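Local coordinates for protein glycosyl hydrolase BlGH5_18 (Bifidobacterium longum subsp. infantis, PDB 7LQX) that probably hydrolyses glycosidic bonds during the breakdown of N-glycans, as a family 5 glycoside hydrolase of a gut-dwelling bacterium, at residues 247-252 / 392-397; 254-259 / 403-408; 364-369 / 423-428. All blocks are in the same frame, centred on the assembly; numbering follows the deposited sequence.

Interaction 1: residues 247-252 / 392-397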
# COMPACT_ATOMS: atom_id res chain seq x y z
N SER A 247 11.14 -9.84 -36.60
CA SER A 247 12.25 -9.10 -37.19
C SER A 247 13.56 -9.37 -36.46
O SER A 247 13.59 -9.75 -35.28
CB SER A 247 11.97 -7.60 -37.16
OG SER A 247 12.02 -7.10 -35.84
N GLY A 248 14.66 -9.13 -37.18
CA GLY A 248 15.96 -9.18 -36.56
C GLY A 248 16.16 -8.13 -35.49
O GLY A 248 16.88 -8.36 -34.52
N GLU A 249 15.56 -6.95 -35.66
CA GLU A 249 15.65 -5.93 -34.63
C GLU A 249 15.06 -6.44 -33.32
O GLU A 249 15.59 -6.19 -32.23
CB GLU A 249 14.92 -4.66 -35.07
CG GLU A 249 15.59 -3.88 -36.20
CD GLU A 249 15.17 -4.34 -37.59
OE1 GLU A 249 14.48 -5.38 -37.72
OE2 GLU A 249 15.51 -3.64 -38.56
N CYS A 250 13.95 -7.16 -33.41
CA CYS A 250 13.30 -7.69 -32.22
C CYS A 250 14.24 -8.61 -31.44
O CYS A 250 14.40 -8.46 -30.23
CB CYS A 250 12.02 -8.42 -32.63
SG CYS A 250 11.03 -8.92 -31.23
N THR A 251 14.88 -9.56 -32.12
CA THR A 251 15.75 -10.49 -31.40
C THR A 251 17.10 -9.89 -31.05
O THR A 251 17.81 -10.46 -30.21
CB THR A 251 15.96 -11.78 -32.19
OG1 THR A 251 16.45 -11.46 -33.50
CG2 THR A 251 14.66 -12.58 -32.29
N ALA A 252 17.47 -8.76 -31.65
CA ALA A 252 18.72 -8.08 -31.35
C ALA A 252 18.61 -7.09 -30.20
O ALA A 252 19.62 -6.53 -29.79
CB ALA A 252 19.24 -7.34 -32.58
N ARG A 392 21.04 2.87 -36.95
CA ARG A 392 22.39 2.68 -37.48
C ARG A 392 23.03 1.43 -36.90
O ARG A 392 23.65 0.63 -37.62
CB ARG A 392 23.25 3.91 -37.20
CG ARG A 392 22.86 5.12 -38.01
CD ARG A 392 23.75 6.30 -37.67
NE ARG A 392 23.40 7.50 -38.42
CZ ARG A 392 23.80 7.75 -39.66
NH1 ARG A 392 24.57 6.88 -40.30
NH2 ARG A 392 23.46 8.89 -40.27
N TRP A 393 22.92 1.24 -35.58
CA TRP A 393 23.46 0.03 -34.97
C TRP A 393 22.80 -1.21 -35.58
O TRP A 393 23.47 -2.18 -35.93
CB TRP A 393 23.29 0.07 -33.45
CG TRP A 393 23.96 -1.09 -32.78
CD1 TRP A 393 25.23 -1.11 -32.26
CD2 TRP A 393 23.43 -2.41 -32.58
NE1 TRP A 393 25.51 -2.35 -31.74
CE2 TRP A 393 24.42 -3.17 -31.94
CE3 TRP A 393 22.21 -3.02 -32.90
CZ2 TRP A 393 24.23 -4.51 -31.60
CZ3 TRP A 393 22.02 -4.34 -32.56
CH2 TRP A 393 23.02 -5.07 -31.91
N MSE A 394 21.47 -1.18 -35.72
CA MSE A 394 20.75 -2.33 -36.27
C MSE A 394 21.22 -2.67 -37.69
O MSE A 394 21.30 -3.85 -38.05
CB MSE A 394 19.23 -2.08 -36.24
CG MSE A 394 18.64 -2.09 -34.85
SE MSE A 394 18.77 -3.86 -34.08
CE MSE A 394 18.37 -3.37 -32.25
N ARG A 395 21.53 -1.64 -38.49
CA ARG A 395 21.98 -1.89 -39.85
C ARG A 395 23.35 -2.56 -39.85
O ARG A 395 23.57 -3.55 -40.56
CB ARG A 395 22.04 -0.58 -40.62
CG ARG A 395 22.13 -0.77 -42.12
CD ARG A 395 22.67 0.46 -42.82
NE ARG A 395 24.12 0.54 -42.67
CZ ARG A 395 24.76 1.43 -41.90
NH1 ARG A 395 24.09 2.34 -41.20
NH2 ARG A 395 26.08 1.40 -41.83
N LEU A 396 24.29 -2.03 -39.06
CA LEU A 396 25.61 -2.64 -38.95
C LEU A 396 25.52 -4.05 -38.40
O LEU A 396 26.27 -4.94 -38.83
CB LEU A 396 26.49 -1.76 -38.06
CG LEU A 396 26.97 -0.48 -38.74
CD1 LEU A 396 27.50 0.49 -37.68
CD2 LEU A 396 28.03 -0.76 -39.80
N HIS A 397 24.62 -4.28 -37.44
CA HIS A 397 24.39 -5.63 -36.93
C HIS A 397 23.95 -6.57 -38.04
O HIS A 397 24.50 -7.67 -38.20
CB HIS A 397 23.34 -5.55 -35.81
CG HIS A 397 22.77 -6.87 -35.40
ND1 HIS A 397 23.50 -7.81 -34.70
CD2 HIS A 397 21.54 -7.40 -35.58
CE1 HIS A 397 22.74 -8.87 -34.48
NE2 HIS A 397 21.55 -8.65 -35.00

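Interaction 2: residues 254-259 / 403-408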
# COMPACT_ATOMS: atom_id res chain seq x y z
N ALA A 254 18.21 -7.15 -26.92
CA ALA A 254 18.98 -7.34 -25.70
C ALA A 254 20.46 -7.09 -25.95
O ALA A 254 21.13 -6.43 -25.15
CB ALA A 254 18.75 -8.74 -25.12
N LEU A 255 20.99 -7.62 -27.06
CA LEU A 255 22.36 -7.33 -27.45
C LEU A 255 22.58 -5.83 -27.59
O LEU A 255 23.61 -5.29 -27.16
CB LEU A 255 22.67 -8.03 -28.77
CG LEU A 255 24.02 -7.67 -29.40
CD1 LEU A 255 25.18 -8.01 -28.48
CD2 LEU A 255 24.19 -8.38 -30.75
N TYR A 256 21.63 -5.15 -28.23
CA TYR A 256 21.76 -3.71 -28.43
C TYR A 256 21.90 -2.98 -27.11
O TYR A 256 22.78 -2.13 -26.96
CB TYR A 256 20.56 -3.18 -29.21
CG TYR A 256 20.54 -1.66 -29.27
CD1 TYR A 256 21.48 -0.96 -30.01
CD2 TYR A 256 19.60 -0.94 -28.55
CE1 TYR A 256 21.47 0.40 -30.05
CE2 TYR A 256 19.58 0.44 -28.60
CZ TYR A 256 20.53 1.11 -29.35
OH TYR A 256 20.53 2.48 -29.41
N LEU A 257 21.03 -3.27 -26.14
CA LEU A 257 21.13 -2.58 -24.86
C LEU A 257 22.46 -2.89 -24.18
O LEU A 257 23.05 -2.02 -23.54
CB LEU A 257 19.96 -2.95 -23.95
CG LEU A 257 18.67 -2.18 -24.22
CD1 LEU A 257 17.60 -2.51 -23.19
CD2 LEU A 257 18.91 -0.67 -24.28
N ALA A 258 22.93 -4.12 -24.29
CA ALA A 258 24.22 -4.45 -23.70
C ALA A 258 25.33 -3.61 -24.32
O ALA A 258 26.16 -3.03 -23.60
CB ALA A 258 24.51 -5.95 -23.87
N GLU A 259 25.36 -3.52 -25.65
CA GLU A 259 26.39 -2.72 -26.31
C GLU A 259 26.22 -1.23 -26.02
O GLU A 259 27.21 -0.52 -25.84
CB GLU A 259 26.37 -2.97 -27.82
CG GLU A 259 26.78 -4.39 -28.22
CD GLU A 259 28.15 -4.78 -27.70
OE1 GLU A 259 29.00 -3.89 -27.47
OE2 GLU A 259 28.39 -5.99 -27.52
N PRO A 403 28.80 -4.47 -34.48
CA PRO A 403 28.96 -3.11 -33.95
C PRO A 403 28.83 -3.06 -32.43
O PRO A 403 28.07 -3.80 -31.81
CB PRO A 403 27.80 -2.34 -34.60
CG PRO A 403 26.72 -3.39 -34.78
CD PRO A 403 27.51 -4.63 -35.19
N THR A 404 29.56 -2.11 -31.86
CA THR A 404 29.29 -1.62 -30.53
C THR A 404 28.88 -0.15 -30.64
O THR A 404 28.64 0.36 -31.73
CB THR A 404 30.47 -1.89 -29.60
OG1 THR A 404 30.10 -1.57 -28.25
CG2 THR A 404 31.71 -1.07 -29.99
N LEU A 405 28.77 0.50 -29.50
CA LEU A 405 28.50 1.93 -29.43
C LEU A 405 29.60 2.58 -28.60
O LEU A 405 30.03 2.01 -27.60
CB LEU A 405 27.13 2.23 -28.81
CG LEU A 405 26.05 1.71 -29.78
CD1 LEU A 405 25.30 0.52 -29.19
CD2 LEU A 405 25.12 2.80 -30.28
N VAL A 406 30.03 3.76 -29.02
CA VAL A 406 31.03 4.51 -28.28
C VAL A 406 30.56 5.96 -28.17
O VAL A 406 29.77 6.44 -28.98
CB VAL A 406 32.43 4.46 -28.91
CG1 VAL A 406 32.93 3.02 -29.00
CG2 VAL A 406 32.44 5.12 -30.27
N THR A 407 31.05 6.64 -27.14
CA THR A 407 30.79 8.06 -27.05
C THR A 407 31.74 8.84 -27.94
O THR A 407 32.78 8.34 -28.40
CB THR A 407 30.96 8.57 -25.62
OG1 THR A 407 32.35 8.54 -25.28
CG2 THR A 407 30.14 7.75 -24.64
N SER A 408 31.39 10.11 -28.15
CA SER A 408 32.26 11.02 -28.91
C SER A 408 33.65 11.15 -28.28
O SER A 408 34.63 11.32 -29.00
CB SER A 408 31.57 12.38 -29.05
OG SER A 408 30.99 12.80 -27.83

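Interaction 3: residues 364-369 / 423-428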
# COMPACT_ATOMS: atom_id res chain seq x y z
N ASP A 364 34.24 -4.71 -34.50
CA ASP A 364 34.94 -4.05 -35.58
C ASP A 364 34.48 -2.63 -35.82
O ASP A 364 35.26 -1.80 -36.31
CB ASP A 364 34.73 -4.84 -36.88
CG ASP A 364 35.32 -6.23 -36.83
OD1 ASP A 364 36.53 -6.34 -36.54
OD2 ASP A 364 34.58 -7.20 -37.07
N ALA A 365 33.21 -2.33 -35.54
CA ALA A 365 32.62 -1.06 -35.89
C ALA A 365 31.92 -0.49 -34.67
O ALA A 365 31.53 -1.22 -33.75
CB ALA A 365 31.60 -1.21 -37.02
N ALA A 366 31.75 0.83 -34.67
CA ALA A 366 30.97 1.46 -33.61
C ALA A 366 30.21 2.67 -34.15
O ALA A 366 30.72 3.41 -35.00
CB ALA A 366 31.84 1.90 -32.43
N VAL A 367 28.99 2.83 -33.65
CA VAL A 367 28.21 4.05 -33.84
C VAL A 367 28.58 5.02 -32.72
O VAL A 367 28.68 4.62 -31.55
CB VAL A 367 26.71 3.75 -33.85
CG1 VAL A 367 25.93 5.03 -34.12
CG2 VAL A 367 26.37 2.70 -34.91
N VAL A 368 28.80 6.28 -33.08
CA VAL A 368 29.26 7.31 -32.16
C VAL A 368 28.08 8.09 -31.60
O VAL A 368 27.26 8.63 -32.36
CB VAL A 368 30.25 8.25 -32.86
CG1 VAL A 368 30.70 9.33 -31.90
CG2 VAL A 368 31.45 7.48 -33.39
N ILE A 369 28.03 8.20 -30.28
CA ILE A 369 27.00 8.94 -29.56
C ILE A 369 27.63 10.20 -28.99
O ILE A 369 28.51 10.12 -28.12
CB ILE A 369 26.40 8.09 -28.43
CG1 ILE A 369 25.77 6.81 -28.97
CG2 ILE A 369 25.37 8.87 -27.64
CD1 ILE A 369 25.39 5.80 -27.90
N THR A 423 37.73 -0.53 -35.65
CA THR A 423 38.49 0.10 -36.72
C THR A 423 37.63 0.94 -37.66
O THR A 423 38.17 1.49 -38.63
CB THR A 423 39.29 -0.93 -37.54
OG1 THR A 423 38.40 -1.87 -38.16
CG2 THR A 423 40.30 -1.66 -36.65
N ARG A 424 36.34 1.06 -37.40
CA ARG A 424 35.43 1.85 -38.21
C ARG A 424 34.46 2.56 -37.29
O ARG A 424 33.91 1.95 -36.37
CB ARG A 424 34.64 0.99 -39.21
CG ARG A 424 33.48 1.74 -39.86
CD ARG A 424 33.13 1.19 -41.24
NE ARG A 424 32.66 -0.19 -41.18
CZ ARG A 424 31.48 -0.62 -41.63
NH1 ARG A 424 30.61 0.20 -42.19
NH2 ARG A 424 31.18 -1.91 -41.52
N LEU A 425 34.23 3.84 -37.55
CA LEU A 425 33.29 4.64 -36.78
C LEU A 425 32.22 5.19 -37.70
O LEU A 425 32.51 5.60 -38.83
CB LEU A 425 34.01 5.82 -36.13
CG LEU A 425 35.04 5.46 -35.05
CD1 LEU A 425 35.86 6.68 -34.69
CD2 LEU A 425 34.34 4.89 -33.82
N GLU A 426 30.98 5.24 -37.21
CA GLU A 426 29.87 5.82 -37.95
C GLU A 426 29.23 6.91 -37.10
O GLU A 426 28.80 6.66 -35.98
CB GLU A 426 28.84 4.75 -38.31
CG GLU A 426 27.67 5.29 -39.08
CD GLU A 426 26.85 4.20 -39.73
OE1 GLU A 426 27.46 3.24 -40.24
OE2 GLU A 426 25.61 4.31 -39.72
N THR A 427 29.15 8.12 -37.65
CA THR A 427 28.57 9.24 -36.93
C THR A 427 27.08 9.38 -37.26
O THR A 427 26.61 8.95 -38.30
CB THR A 427 29.31 10.54 -37.24
OG1 THR A 427 29.32 10.75 -38.66
CG2 THR A 427 30.75 10.47 -36.74
N ASP A 428 26.36 10.03 -36.35
CA ASP A 428 24.91 10.18 -36.50
C ASP A 428 24.62 11.56 -37.08
O ASP A 428 24.40 12.53 -36.35
CB ASP A 428 24.21 10.01 -35.16
CG ASP A 428 22.71 9.80 -35.32
OD1 ASP A 428 22.28 9.44 -36.44
OD2 ASP A 428 21.97 9.97 -34.33
O HOH W 1 38.19 -4.09 -36.57
O HOH W 2 27.50 10.80 -33.86

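Interaction 1: residues 247-252 / 392-397
The methyl group of A252 is ringed by three side chains of helix 388-399, each reaching it differently. M394, deposited as selenomethionine, brings its SE to 3.8 Å from A252 CB. W393 comes with the six-membered end of its indole: CZ3 lies 4.1 Å away, and the methyl sits at the ring edge, near the ring plane. H397 approaches obliquely, its NE2 3.6 Å from the same CB. The imidazole is positioned by the hydrogen bond between NE2 and K299 NZ of helix 289-300, which also bonds to G248 O. Within 392-397 the other two side chains both pack on the indole. M394 SE lies in the plane of the indole at its edge, while H397 CB rests over one face, toward the rim. W393 owes its position to CG standing anti to the backbone N (chi1 -174°), which swings the ring out past A252 toward the flank of helix 248-264, where Y256 meets it edge-to-face. M394 instead folds back at its second torsion (-67°), laying SE against the backbone of helix 248-264, 3.8 Å from E249 CA. The stem of E249 passes the selenomethionine chain at a slant, CG to CG 3.8 Å, so aliphatic carbon of the glutamate covers this apolar side chain. At the start of the turn S247 OG accepts from C250 N at 3.1 Å and N-caps the helix. The two helix segments are nearly perpendicular (100°), with axes 10.7 Å apart. Helix 248-264 follows the sixth strand of the eight-stranded parallel barrel, and helix 388-399 belongs to the small three-stranded α/β unit after it: this is a helix-helix interface between a (β/α)8 barrel and its C-terminal appendage.

Interaction 2: residues 254-259 / 403-408
T404 OG1 donates a short hydrogen bond to E259 OE1, 2.7 Å long, joining the start of strand 403-407 to helix 248-264. The hydroxyl meets the carboxylate on its anti side, 20° out of the carboxylate plane, and the two side chains cross at about a right angle. The conformation of E259 serves the bond. Its first torsion puts CG beside its own N and 3.9 Å from P403 O; the bend at the second torsion (-56°) then turns the carboxylate along the helix flank, so that OE1 reaches T404. The same OE1 forms a salt bridge with R262, one helical turn further on; hydroxyl and guanidinium both grip OE1 of the buried carboxylate and probably stabilise its negative charge. Next along the strand, L405 inserts CD1 between the helix backbone and an aromatic side chain: it lies 3.7 Å from E259 C, 3.9 Å from E259 CB and likewise 3.9 Å from Y256 CE1. Its second torsion, 112°, falls far from a staggered value, an unusual shape for a leucine that here accompanies close apolar contact with all three atoms. The ring of Y256 crosses L405 at about a right angle, and the methyl approaches it obliquely. Y256 OH hydrogen-bonds to C383 O, and F390 packs edge-to-face with the ring. Strand and helix segments run roughly parallel, their axes 8.0 Å apart. T404 and L405, adjacent on the strand and pointing to opposite faces, both touch the helix: the arrangement is that of a barrel helix packed along the edge strand of the C-terminal parallel sheet.

Interaction 3: residues 364-369 / 423-428
D364 O is gripped by two successive amides at the entry to the neighbouring strand: T423 N donates at 2.9 Å, and R424 N adds a weak, bent bond. The T423 donor stands above the carbonyl plane, 36° out of it. A water bridges the side chains here, donating to D364 OD1 and accepting from T423 OG1. Further along, the ladder becomes regular. A366 N donates to R424 O (3.0 Å), E426 N to A366 O (2.9 Å), and V368 N to E426 O (2.9 Å). Beyond V368 the strands part: V368 O and D428 N are 4.3 Å apart, and a second water bridges them. Between the amide bonds, CA-H groups of A365 and V367 point at R424 O and E426 O. Side chains then sort by face. L425, with CG beside its own N, turns CD2 back over strand 365-369 to 3.9 Å from V368 CG2, and close to the A366 methyl. On the other face, with A365 and V367, E426 runs extended from a CG anti to N (chi1 -180°) to salt bridges with R392 and R395 of helix 388-399; D428, hydrogen-bonded to S388, also pairs with R392. With strand 403-407 on its other edge, strand 365-369 is the centre of a three-stranded parallel β-sheet, order 2-1-3, whose strands are joined by helices as in α/β folds.

Overall arrangement
The contacts cluster on one side of the chain's centre, with interaction 2 at the corner, about 11 and 10 Å (centre to centre) from interactions 1 and 3, which are about 15 Å apart. Interactions 1 and 2 share helix 248-264; W393 links them, its NE1 2.9 Å from P403 O in a weak hydrogen bond and its CD1 packed on L405. Interactions 2 and 3 meet inside one sheet, where I369 N lies 2.8 Å from V406 O. Helix 388-399 connects interaction 1 to 3 through R392 and R395, which form salt bridges with E426. Family 5 enzymes place their catalytic glutamates at the C-terminal ends of barrel strands; these contacts instead join barrel exterior to C-terminal unit.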